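Local coordinates for ADP/ATP-dependent NAD(P)H-hydrate dehydratase (Bacillus subtilis, PDB 3RPZ), which dehydrates the hydrated, damaged forms of NADH and NADPH back to the working cofactors, at the expense of ADP or ATP, at residues 38-43 with 64-69; 204-209 with 242-247; 247-252 with 269-274. One frame throughout, in Å; residues are numbered along the deposited sequence.

How the interactions relate
Interaction 1 stands apart from the other two, its centre 27 to 28 Å from theirs; it joins the loops that follow two neighbouring parallel strands of the sheet, 32-36 and 60-65, and is largely buried. Interactions 2 and 3, both partly buried, lie 10 Å apart between centres, share Gly247 and use successive turns of helix 235-256: one packs the loop after strand 202-204 against it, the other crosses helix 264-277 over it. They meet where Glu251 OE2 accepts a bond from Gly208 N. The chemistry shifts accordingly: a water bridge and valine packing in interaction 1, a doubly bonded hydroxyl and CH-pi packing beside the AMP in interaction 2, apolar side-chain packing in interaction 3.

Interaction 1. Residues 38-43 with 64-69; sequences GSDDMP and GTSENV. With NPW (beta-6-hydroxy-1,4,5,6-tetrahydronicotinamide adenine dinucleotide phosphate), chain D.
The loops after parallel strands 32-36 and 60-65 meet at the C-terminal ends of the strands, and Val69 packs between them. Its CG2 comes within 3.7 Å of Ser39 O, while both methyls touch Pro43, CG2 lying 4.0 Å from Pro43 CB. CG1 stands anti to the backbone N (chi1 178°), which puts the two methyls side by side toward the 38-43 loop. That loop holds a type I turn from Ser39 to Met42. Before it Gly38 lies against the end of strand 60-65, its O 3.1 Å from Thr65 OG1, a hydroxyl whose hydrogen bond goes instead to Ala37 O. A water bridges the two segments, 2.8 Å from Ser66 OG and 3.2 Å from Asp40 N, from which it accepts. The Asp40 carboxylate and the Asn68 amide approach at a slant, planes 41° apart, Asp40 OD1 3.6 Å from Asn68 OD1. Met42 SD lies 3.5 Å from O4B of the bound hydrated NADPH, and Asp41 makes a salt bridge to Arg84 of a second subunit. The two oxygens of Asp40 and Asn68 meet without a bond, which probably adds little and may be mildly unfavourable; the union probably rests mainly on Val69 packing and the bridging water.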
loop_
_atom_site.group_PDB
_atom_site.type_symbol
_atom_site.label_atom_id
_atom_site.label_comp_id
_atom_site.label_asym_id
_atom_site.label_seq_id
_atom_site.Cartn_x
_atom_site.Cartn_y
_atom_site.Cartn_z
ATOM N N GLY A 38 -12.456 15.186 3.446
ATOM C CA GLY A 38 -12.796 13.780 3.695
ATOM C C GLY A 38 -13.984 13.564 4.588
ATOM O O GLY A 38 -14.079 14.203 5.636
ATOM N N SER A 39 -14.885 12.688 4.193
ATOM C CA SER A 39 -16.053 12.378 4.990
ATOM C C SER A 39 -16.341 10.894 4.841
ATOM O O SER A 39 -15.701 10.227 4.080
ATOM C CB SER A 39 -17.250 13.268 4.659
ATOM O OG SER A 39 -17.661 13.079 3.348
ATOM N N ASP A 40 -17.308 10.385 5.583
ATOM C CA ASP A 40 -17.466 8.952 5.650
ATOM C C ASP A 40 -17.669 8.260 4.323
ATOM O O ASP A 40 -17.115 7.212 4.138
ATOM C CB ASP A 40 -18.605 8.559 6.597
ATOM C CG ASP A 40 -18.278 8.799 8.062
ATOM O OD1 ASP A 40 -17.128 9.079 8.445
ATOM O OD2 ASP A 40 -19.224 8.702 8.838
ATOM N N ASP A 41 -18.461 8.821 3.417
ATOM C CA ASP A 41 -18.674 8.164 2.124
ATOM C C ASP A 41 -17.802 8.702 0.983
ATOM O O ASP A 41 -17.860 8.215 -0.114
ATOM C CB ASP A 41 -20.144 8.165 1.728
ATOM C CG ASP A 41 -21.002 7.361 2.676
ATOM O OD1 ASP A 41 -20.474 6.462 3.324
ATOM O OD2 ASP A 41 -22.196 7.652 2.752
ATOM N N MET A 42 -17.018 9.722 1.294
ATOM C CA MET A 42 -15.984 10.295 0.398
ATOM C C MET A 42 -14.673 10.482 1.157
ATOM O O MET A 42 -14.148 11.610 1.273
ATOM C CB MET A 42 -16.398 11.645 -0.257
ATOM C CG MET A 42 -17.747 11.595 -0.906
ATOM S SD MET A 42 -18.193 13.270 -1.531
ATOM C CE MET A 42 -18.866 14.039 -0.059
ATOM N N PRO A 43 -14.116 9.385 1.687
ATOM C CA PRO A 43 -12.878 9.519 2.441
ATOM C C PRO A 43 -11.679 9.768 1.585
ATOM O O PRO A 43 -10.706 10.426 2.008
ATOM C CB PRO A 43 -12.761 8.161 3.150
ATOM C CG PRO A 43 -13.557 7.202 2.242
ATOM C CD PRO A 43 -14.702 8.026 1.768
ATOM N N GLY A 64 -7.495 17.697 9.146
ATOM C CA GLY A 64 -8.685 17.734 9.996
ATOM C C GLY A 64 -9.797 16.987 9.281
ATOM O O GLY A 64 -10.454 17.481 8.368
ATOM N N THR A 65 -10.008 15.755 9.690
ATOM C CA THR A 65 -11.005 14.878 9.063
ATOM C C THR A 65 -11.658 14.057 10.144
ATOM O O THR A 65 -11.207 14.011 11.279
ATOM C CB THR A 65 -10.390 14.051 7.982
ATOM O OG1 THR A 65 -11.457 13.420 7.173
ATOM C CG2 THR A 65 -9.476 12.934 8.526
ATOM N N SER A 66 -12.721 13.360 9.696
ATOM C CA SER A 66 -13.512 12.535 10.548
ATOM C C SER A 66 -12.688 11.394 11.132
ATOM O O SER A 66 -11.766 10.892 10.433
ATOM C CB SER A 66 -14.695 11.998 9.699
ATOM O OG SER A 66 -15.462 13.078 9.137
ATOM N N GLU A 67 -12.982 10.904 12.328
ATOM C CA GLU A 67 -12.304 9.788 12.934
ATOM C C GLU A 67 -12.228 8.584 12.063
ATOM O O GLU A 67 -11.237 7.843 12.099
ATOM C CB GLU A 67 -12.913 9.289 14.286
ATOM C CG GLU A 67 -12.621 10.111 15.395
ATOM C CD GLU A 67 -12.967 9.369 16.646
ATOM O OE1 GLU A 67 -14.192 9.182 16.840
ATOM O OE2 GLU A 67 -12.042 8.910 17.357
ATOM N N ASN A 68 -13.270 8.298 11.306
ATOM C CA ASN A 68 -13.277 7.102 10.480
ATOM C C ASN A 68 -12.396 7.206 9.274
ATOM O O ASN A 68 -12.067 6.193 8.671
ATOM C CB ASN A 68 -14.695 6.714 10.059
ATOM C CG ASN A 68 -15.605 6.463 11.247
ATOM O OD1 ASN A 68 -16.767 6.859 11.228
ATOM N ND2 ASN A 68 -15.069 5.862 12.299
ATOM N N VAL A 69 -12.009 8.429 8.860
ATOM C CA VAL A 69 -11.198 8.680 7.680
ATOM C C VAL A 69 -9.717 8.581 8.000
ATOM O O VAL A 69 -8.945 8.077 7.221
ATOM C CB VAL A 69 -11.555 10.005 7.007
ATOM C CG1 VAL A 69 -10.696 10.284 5.816
ATOM C CG2 VAL A 69 -13.072 10.012 6.658
HETATM P P NPW D . -22.426 16.980 -16.482
HETATM O O1 NPW D . -23.535 16.427 -15.615
HETATM O O2 NPW D . -21.275 16.077 -16.784
HETATM O O3 NPW D . -22.919 17.687 -17.757
HETATM P PA NPW D . -20.563 17.572 -8.683
HETATM P PB NPW D . -18.066 16.208 -8.076
HETATM C C1A NPW D . -20.581 19.445 -14.076
HETATM C C1B NPW D . -16.009 14.747 -4.099
HETATM N N1C NPW D . -15.175 13.765 -4.749
HETATM N N1D NPW D . -17.815 21.026 -18.067
HETATM C C2A NPW D . -21.226 18.099 -14.402
HETATM O O2A NPW D . -21.833 18.246 -15.670
HETATM C C2B NPW D . -15.617 16.204 -4.369
HETATM O O2B NPW D . -14.476 16.599 -3.651
HETATM C C2C NPW D . -14.616 12.754 -4.138
HETATM C C2D NPW D . -19.144 20.957 -17.906
HETATM C C3A NPW D . -22.219 17.927 -13.266
HETATM O O3A NPW D . -23.436 18.675 -13.470
HETATM C C3B NPW D . -16.919 16.877 -3.888
HETATM O O3B NPW D . -16.841 16.994 -2.460
HETATM C C3C NPW D . -13.954 11.706 -4.536
HETATM N N3D NPW D . -19.833 20.529 -16.834
HETATM C C4B NPW D . -17.988 15.849 -4.286
HETATM O O4B NPW D . -17.323 14.592 -4.602
HETATM C C4C NPW D . -13.815 11.557 -6.047
HETATM C C4D NPW D . -19.005 20.179 -15.843
HETATM O O4D NPW D . -20.540 19.470 -12.646
HETATM C C4E NPW D . -21.452 18.540 -12.111
HETATM C C5A NPW D . -17.585 20.179 -15.914
HETATM C C5B NPW D . -18.805 16.272 -5.511
HETATM O O5B NPW D . -17.941 16.729 -6.555
HETATM C C5C NPW D . -14.915 12.346 -6.734
HETATM C C5E NPW D . -20.634 17.507 -11.334
HETATM O O5E NPW D . -20.183 18.111 -10.127
HETATM C C6C NPW D . -14.963 13.815 -6.229
HETATM O O6C NPW D . -13.778 14.550 -6.520
HETATM C C6D NPW D . -16.942 20.639 -17.110
HETATM N N6D NPW D . -15.638 20.716 -17.322
HETATM N N7A NPW D . -16.980 19.702 -14.768
HETATM C C7C NPW D . -13.309 10.778 -3.654
HETATM N N7C NPW D . -12.625 9.772 -4.179
HETATM O O7C NPW D . -13.438 10.895 -2.408
HETATM C C8A NPW D . -18.060 19.379 -13.957
HETATM N N9A NPW D . -19.262 19.695 -14.649
HETATM O OA1 NPW D . -21.935 17.047 -8.621
HETATM O OA2 NPW D . -20.167 18.725 -7.904
HETATM O OA3 NPW D . -19.616 16.293 -8.449
HETATM O OB1 NPW D . -17.220 17.114 -8.853
HETATM O OB2 NPW D . -17.792 14.739 -8.149
HETATM O O HOH W 1 -17.969 12.253 8.092
#

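Interaction 2. Residues 204-209 with 242-247; sequences LNPTGN and AVYLHG. With AMP (adenosine monophosphate), chain C.
Thr207 OG1 is gripped twice: it donates to Tyr244 O over 2.7 Å, reaching a lone pair in the carbonyl plane at a C=O...O angle of 121°, and it accepts from Asn205 ND2 at 3.0 Å. The second bond is fairly straight, 151° at the hydrogen, though the hydroxyl is tilted out of the amide plane. This pair of bonds ties the loop after strand 202-204 to a carbonyl in the middle of helix 235-256. OG1 sits between the backbone N and the carbonyl carbon (chi1 67°), and this turns CG2 over the Tyr244 ring, 3.6 Å from its centroid and nearly on the normal, a CH-pi contact. Pro206 CG packs 3.7 Å from Tyr244 CE2, while Asn205 CG rests 3.5 Å from Val243 CG1. An alanine in place of Thr207 would remove both OG1 and CG2, and is likely to leave the Asn205 amide without its acceptor and the tyrosine face without its methyl cover. Beside the hydroxyl, Gly247 lets the loop lie close on the helix, since a CB there would collide with Thr207 OG1 and Gly208 N. Gly208 N makes a hydrogen bond to Glu251 OE2, one helical turn beyond Gly247. Gly208 and Asn209 lie along the adenine of AMP, and His246 CE1 approaches the ribose O3' at 3.3 Å. Because the threonine hydroxyl is committed to a helix carbonyl and an amide, the backbone leading into Gly208 and Asn209 is probably held in place beside the adenine.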
loop_
_atom_site.group_PDB
_atom_site.type_symbol
_atom_site.label_atom_id
_atom_site.label_comp_id
_atom_site.label_asym_id
_atom_site.label_seq_id
_atom_site.Cartn_x
_atom_site.Cartn_y
_atom_site.Cartn_z
ATOM N N LEU A 204 -4.216 31.566 -18.604
ATOM C CA LEU A 204 -4.709 30.239 -19.004
ATOM C C LEU A 204 -3.619 29.229 -18.733
ATOM O O LEU A 204 -2.443 29.498 -18.952
ATOM C CB LEU A 204 -5.088 30.189 -20.474
ATOM C CG LEU A 204 -6.177 31.142 -20.943
ATOM C CD1 LEU A 204 -6.487 30.884 -22.436
ATOM C CD2 LEU A 204 -7.461 31.027 -20.111
ATOM N N ASN A 205 -4.031 28.026 -18.355
ATOM C CA ASN A 205 -3.091 26.942 -18.160
ATOM C C ASN A 205 -2.955 26.107 -19.425
ATOM O O ASN A 205 -3.977 25.653 -19.952
ATOM C CB ASN A 205 -3.569 26.009 -17.064
ATOM C CG ASN A 205 -2.515 24.970 -16.776
ATOM O OD1 ASN A 205 -1.395 25.302 -16.424
ATOM N ND2 ASN A 205 -2.865 23.705 -16.953
ATOM N N PRO A 206 -1.725 25.898 -19.923
ATOM C CA PRO A 206 -1.549 25.167 -21.175
ATOM C C PRO A 206 -1.359 23.664 -21.054
ATOM O O PRO A 206 -1.209 22.986 -22.087
ATOM C CB PRO A 206 -0.235 25.755 -21.723
ATOM C CG PRO A 206 0.554 26.112 -20.520
ATOM C CD PRO A 206 -0.466 26.550 -19.480
ATOM N N THR A 207 -1.339 23.144 -19.854
ATOM C CA THR A 207 -1.050 21.734 -19.635
ATOM C C THR A 207 -2.273 20.915 -19.243
ATOM O O THR A 207 -3.275 21.411 -18.772
ATOM C CB THR A 207 0.039 21.546 -18.559
ATOM O OG1 THR A 207 -0.471 21.972 -17.315
ATOM C CG2 THR A 207 1.322 22.265 -18.886
ATOM N N GLY A 208 -2.124 19.607 -19.396
ATOM C CA GLY A 208 -3.140 18.650 -19.087
ATOM C C GLY A 208 -3.845 18.035 -20.254
ATOM O O GLY A 208 -3.690 18.500 -21.396
ATOM N N ASN A 209 -4.557 16.942 -20.021
ATOM C CA ASN A 209 -5.263 16.223 -21.072
ATOM C C ASN A 209 -6.403 15.423 -20.480
ATOM O O ASN A 209 -6.637 15.548 -19.244
ATOM C CB ASN A 209 -4.313 15.369 -21.891
ATOM C CG ASN A 209 -3.601 14.353 -21.067
ATOM O OD1 ASN A 209 -4.202 13.771 -20.156
ATOM N ND2 ASN A 209 -2.279 14.140 -21.310
ATOM N N ALA A 242 0.973 25.253 -9.411
ATOM C CA ALA A 242 0.273 24.055 -9.049
ATOM C C ALA A 242 -0.575 23.586 -10.193
ATOM O O ALA A 242 -0.577 22.397 -10.555
ATOM C CB ALA A 242 -0.571 24.274 -7.778
ATOM N N VAL A 243 -1.361 24.505 -10.775
ATOM C CA VAL A 243 -2.260 24.150 -11.885
ATOM C C VAL A 243 -1.411 23.628 -13.079
ATOM O O VAL A 243 -1.712 22.580 -13.689
ATOM C CB VAL A 243 -3.094 25.334 -12.302
ATOM C CG1 VAL A 243 -3.911 25.021 -13.537
ATOM C CG2 VAL A 243 -4.025 25.727 -11.153
ATOM N N TYR A 244 -0.299 24.289 -13.342
ATOM C CA TYR A 244 0.575 23.899 -14.453
ATOM C C TYR A 244 1.195 22.529 -14.243
ATOM O O TYR A 244 1.128 21.663 -15.109
ATOM C CB TYR A 244 1.689 24.952 -14.668
ATOM C CG TYR A 244 2.568 24.710 -15.854
ATOM C CD1 TYR A 244 3.508 23.699 -15.845
ATOM C CD2 TYR A 244 2.445 25.486 -16.974
ATOM C CE1 TYR A 244 4.305 23.461 -16.973
ATOM C CE2 TYR A 244 3.249 25.269 -18.076
ATOM C CZ TYR A 244 4.155 24.238 -18.048
ATOM O OH TYR A 244 4.964 24.019 -19.220
ATOM N N LEU A 245 1.790 22.321 -13.088
ATOM C CA LEU A 245 2.456 21.041 -12.837
ATOM C C LEU A 245 1.472 19.893 -12.751
ATOM O O LEU A 245 1.783 18.795 -13.174
ATOM C CB LEU A 245 3.375 21.138 -11.616
ATOM C CG LEU A 245 4.622 21.987 -11.852
ATOM C CD1 LEU A 245 5.385 22.246 -10.543
ATOM C CD2 LEU A 245 5.573 21.425 -12.916
ATOM N N HIS A 246 0.286 20.136 -12.193
ATOM C CA HIS A 246 -0.799 19.126 -12.167
ATOM C C HIS A 246 -1.083 18.634 -13.576
ATOM O O HIS A 246 -1.071 17.423 -13.821
ATOM C CB HIS A 246 -1.988 19.760 -11.489
ATOM C CG HIS A 246 -3.241 18.954 -11.434
ATOM N ND1 HIS A 246 -4.268 19.135 -12.347
ATOM C CD2 HIS A 246 -3.662 18.011 -10.549
ATOM C CE1 HIS A 246 -5.286 18.347 -11.977
ATOM N NE2 HIS A 246 -4.950 17.670 -10.887
ATOM N N GLY A 247 -1.225 19.556 -14.520
ATOM C CA GLY A 247 -1.457 19.164 -15.907
ATOM C C GLY A 247 -0.245 18.489 -16.519
ATOM O O GLY A 247 -0.371 17.522 -17.276
HETATM P P AMP C . -12.550 18.090 -10.522
HETATM O O1P AMP C . -12.033 16.696 -10.016
HETATM O O2P AMP C . -13.751 17.832 -11.344
HETATM O O3P AMP C . -12.706 18.974 -9.301
HETATM O "O5'" AMP C . -11.304 18.658 -11.195
HETATM C "C5'" AMP C . -10.832 18.078 -12.472
HETATM C "C4'" AMP C . -9.421 18.488 -12.709
HETATM O "O4'" AMP C . -8.904 17.808 -13.900
HETATM C "C3'" AMP C . -9.200 19.966 -12.940
HETATM O "O3'" AMP C . -7.870 20.302 -12.596
HETATM C "C2'" AMP C . -9.421 19.993 -14.461
HETATM O "O2'" AMP C . -8.962 21.209 -15.083
HETATM C "C1'" AMP C . -8.622 18.788 -14.900
HETATM N N9 AMP C . -9.130 18.203 -16.146
HETATM C C8 AMP C . -10.191 17.397 -16.281
HETATM N N7 AMP C . -10.399 17.049 -17.593
HETATM C C5 AMP C . -9.396 17.659 -18.255
HETATM C C6 AMP C . -9.029 17.746 -19.690
HETATM N N6 AMP C . -9.780 17.092 -20.597
HETATM N N1 AMP C . -7.962 18.492 -19.968
HETATM C C2 AMP C . -7.225 19.138 -19.054
HETATM N N3 AMP C . -7.511 19.131 -17.715
HETATM C C4 AMP C . -8.566 18.439 -17.397
#

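Interaction 3. Residues 247-252 with 269-274; sequences GACAEL and DILPRV
Cys249 is the bump at the middle of this crossing, its sulfur set into a hollow on helix 264-277 lined by Ile270, Leu271 and Val274. SG reaches the backbone there, 3.5 Å from Leu271 CA, and touches Leu271 CB at 3.8 Å; Val274 CB stands a little farther off. With SG anti to the carbonyl carbon (chi1 -71°), the sulfur comes to lie over the backbone of Leu271. Cys249 CB meets Ile270 CG2 at 3.7 Å, and the same methyl lies equally near Cys249 O. From the partner helix Ile270 and Val274, one turn apart, offer the answering bumps. Ile270 CG2 fits between Cys249 CB and Leu252 CB. Val274 straddles Ala248 and Leu252 with its two methyls: CG1 rests on Ala248 CB at 3.9 Å, and CG2 on Leu252 CB at the same distance. The axes of the two short segments pass 9.1 Å apart at 95°, nearly square; small side chains at Ala248 and Cys249 are consistent with this spacing. The side chains pack by apolar contact, with no polar bond between the two segments, the end at Leu252 exposed and the end at Leu271 buried. Among its neighbours, helix 264-277 also packs on the preceding turn of helix 235-256, where Leu245 touches Leu271 and Val274. Leu271 also touches Ser56, and Pro272 touches Arg55, in the loop between helix 44-54 and strand 60-65, while Arg273 forms a salt bridge to Glu256 of a third subunit.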
loop_
_atom_site.group_PDB
_atom_site.type_symbol
_atom_site.label_atom_id
_atom_site.label_comp_id
_atom_site.label_asym_id
_atom_site.label_seq_id
_atom_site.Cartn_x
_atom_site.Cartn_y
_atom_site.Cartn_z
ATOM N N GLY A 247 -1.225 19.556 -14.520
ATOM C CA GLY A 247 -1.457 19.164 -15.907
ATOM C C GLY A 247 -0.245 18.489 -16.519
ATOM O O GLY A 247 -0.371 17.522 -17.276
ATOM N N ALA A 248 0.962 18.977 -16.220
ATOM C CA ALA A 248 2.190 18.389 -16.743
ATOM C C ALA A 248 2.350 16.935 -16.313
ATOM O O ALA A 248 2.913 16.128 -17.053
ATOM C CB ALA A 248 3.409 19.228 -16.341
ATOM N N CYS A 249 1.887 16.601 -15.116
ATOM C CA CYS A 249 1.963 15.221 -14.645
ATOM C C CYS A 249 1.130 14.306 -15.511
ATOM O O CYS A 249 1.550 13.176 -15.820
ATOM C CB CYS A 249 1.536 15.111 -13.195
ATOM S SG CYS A 249 2.732 15.839 -12.014
ATOM N N ALA A 250 -0.076 14.745 -15.900
ATOM C CA ALA A 250 -0.894 13.965 -16.819
ATOM C C ALA A 250 -0.258 13.826 -18.183
ATOM O O ALA A 250 -0.377 12.774 -18.808
ATOM C CB ALA A 250 -2.279 14.618 -16.942
ATOM N N GLU A 251 0.429 14.849 -18.647
ATOM C CA GLU A 251 1.106 14.745 -19.945
ATOM C C GLU A 251 2.270 13.775 -19.891
ATOM O O GLU A 251 2.475 13.042 -20.861
ATOM C CB GLU A 251 1.573 16.110 -20.432
ATOM C CG GLU A 251 0.428 17.056 -20.697
ATOM C CD GLU A 251 0.839 18.418 -21.186
ATOM O OE1 GLU A 251 2.020 18.587 -21.596
ATOM O OE2 GLU A 251 -0.027 19.277 -21.328
ATOM N N LEU A 252 3.029 13.726 -18.801
ATOM C CA LEU A 252 4.059 12.701 -18.621
ATOM C C LEU A 252 3.431 11.339 -18.687
ATOM O O LEU A 252 3.906 10.450 -19.390
ATOM C CB LEU A 252 4.788 12.844 -17.274
ATOM C CG LEU A 252 5.881 11.791 -16.982
ATOM C CD1 LEU A 252 5.348 10.439 -16.529
ATOM C CD2 LEU A 252 6.827 11.606 -18.192
ATOM N N ASP A 269 2.508 10.890 -7.406
ATOM C CA ASP A 269 3.630 9.953 -7.506
ATOM C C ASP A 269 4.565 10.462 -8.657
ATOM O O ASP A 269 5.779 10.189 -8.648
ATOM C CB ASP A 269 3.242 8.474 -7.898
ATOM C CG ASP A 269 2.361 7.604 -6.920
ATOM O OD1 ASP A 269 2.293 7.840 -5.720
ATOM O OD2 ASP A 269 1.765 6.563 -7.472
ATOM N N ILE A 270 4.000 11.084 -9.711
ATOM C CA ILE A 270 4.704 11.563 -10.927
ATOM C C ILE A 270 5.350 12.919 -10.683
ATOM O O ILE A 270 6.398 13.257 -11.249
ATOM C CB ILE A 270 3.667 11.678 -12.118
ATOM C CG1 ILE A 270 3.230 10.275 -12.525
ATOM C CG2 ILE A 270 4.154 12.492 -13.344
ATOM C CD1 ILE A 270 1.918 10.239 -13.352
ATOM N N LEU A 271 4.749 13.723 -9.813
ATOM C CA LEU A 271 5.189 15.101 -9.579
ATOM C C LEU A 271 6.675 15.224 -9.223
ATOM O O LEU A 271 7.337 16.154 -9.661
ATOM C CB LEU A 271 4.322 15.765 -8.531
ATOM C CG LEU A 271 4.616 17.203 -8.176
ATOM C CD1 LEU A 271 4.391 18.141 -9.396
ATOM C CD2 LEU A 271 3.695 17.640 -7.028
ATOM N N PRO A 272 7.206 14.304 -8.401
ATOM C CA PRO A 272 8.651 14.474 -8.065
ATOM C C PRO A 272 9.576 14.605 -9.266
ATOM O O PRO A 272 10.438 15.473 -9.287
ATOM C CB PRO A 272 8.944 13.224 -7.223
ATOM C CG PRO A 272 7.650 12.948 -6.513
ATOM C CD PRO A 272 6.611 13.226 -7.611
ATOM N N ARG A 273 9.366 13.757 -10.274
ATOM C CA ARG A 273 10.202 13.756 -11.462
ATOM C C ARG A 273 9.833 14.917 -12.390
ATOM O O ARG A 273 10.733 15.519 -13.022
ATOM C CB ARG A 273 10.122 12.415 -12.195
ATOM C CG ARG A 273 10.944 11.332 -11.566
ATOM C CD ARG A 273 10.913 10.000 -12.396
ATOM N NE ARG A 273 11.742 8.999 -11.722
ATOM C CZ ARG A 273 13.044 8.855 -11.902
ATOM N NH1 ARG A 273 13.698 9.631 -12.765
ATOM N NH2 ARG A 273 13.700 7.923 -11.214
ATOM N N VAL A 274 8.547 15.209 -12.488
ATOM C CA VAL A 274 8.114 16.316 -13.329
ATOM C C VAL A 274 8.633 17.642 -12.809
ATOM O O VAL A 274 9.214 18.440 -13.554
ATOM C CB VAL A 274 6.622 16.293 -13.488
ATOM C CG1 VAL A 274 6.092 17.598 -14.111
ATOM C CG2 VAL A 274 6.175 15.079 -14.328
#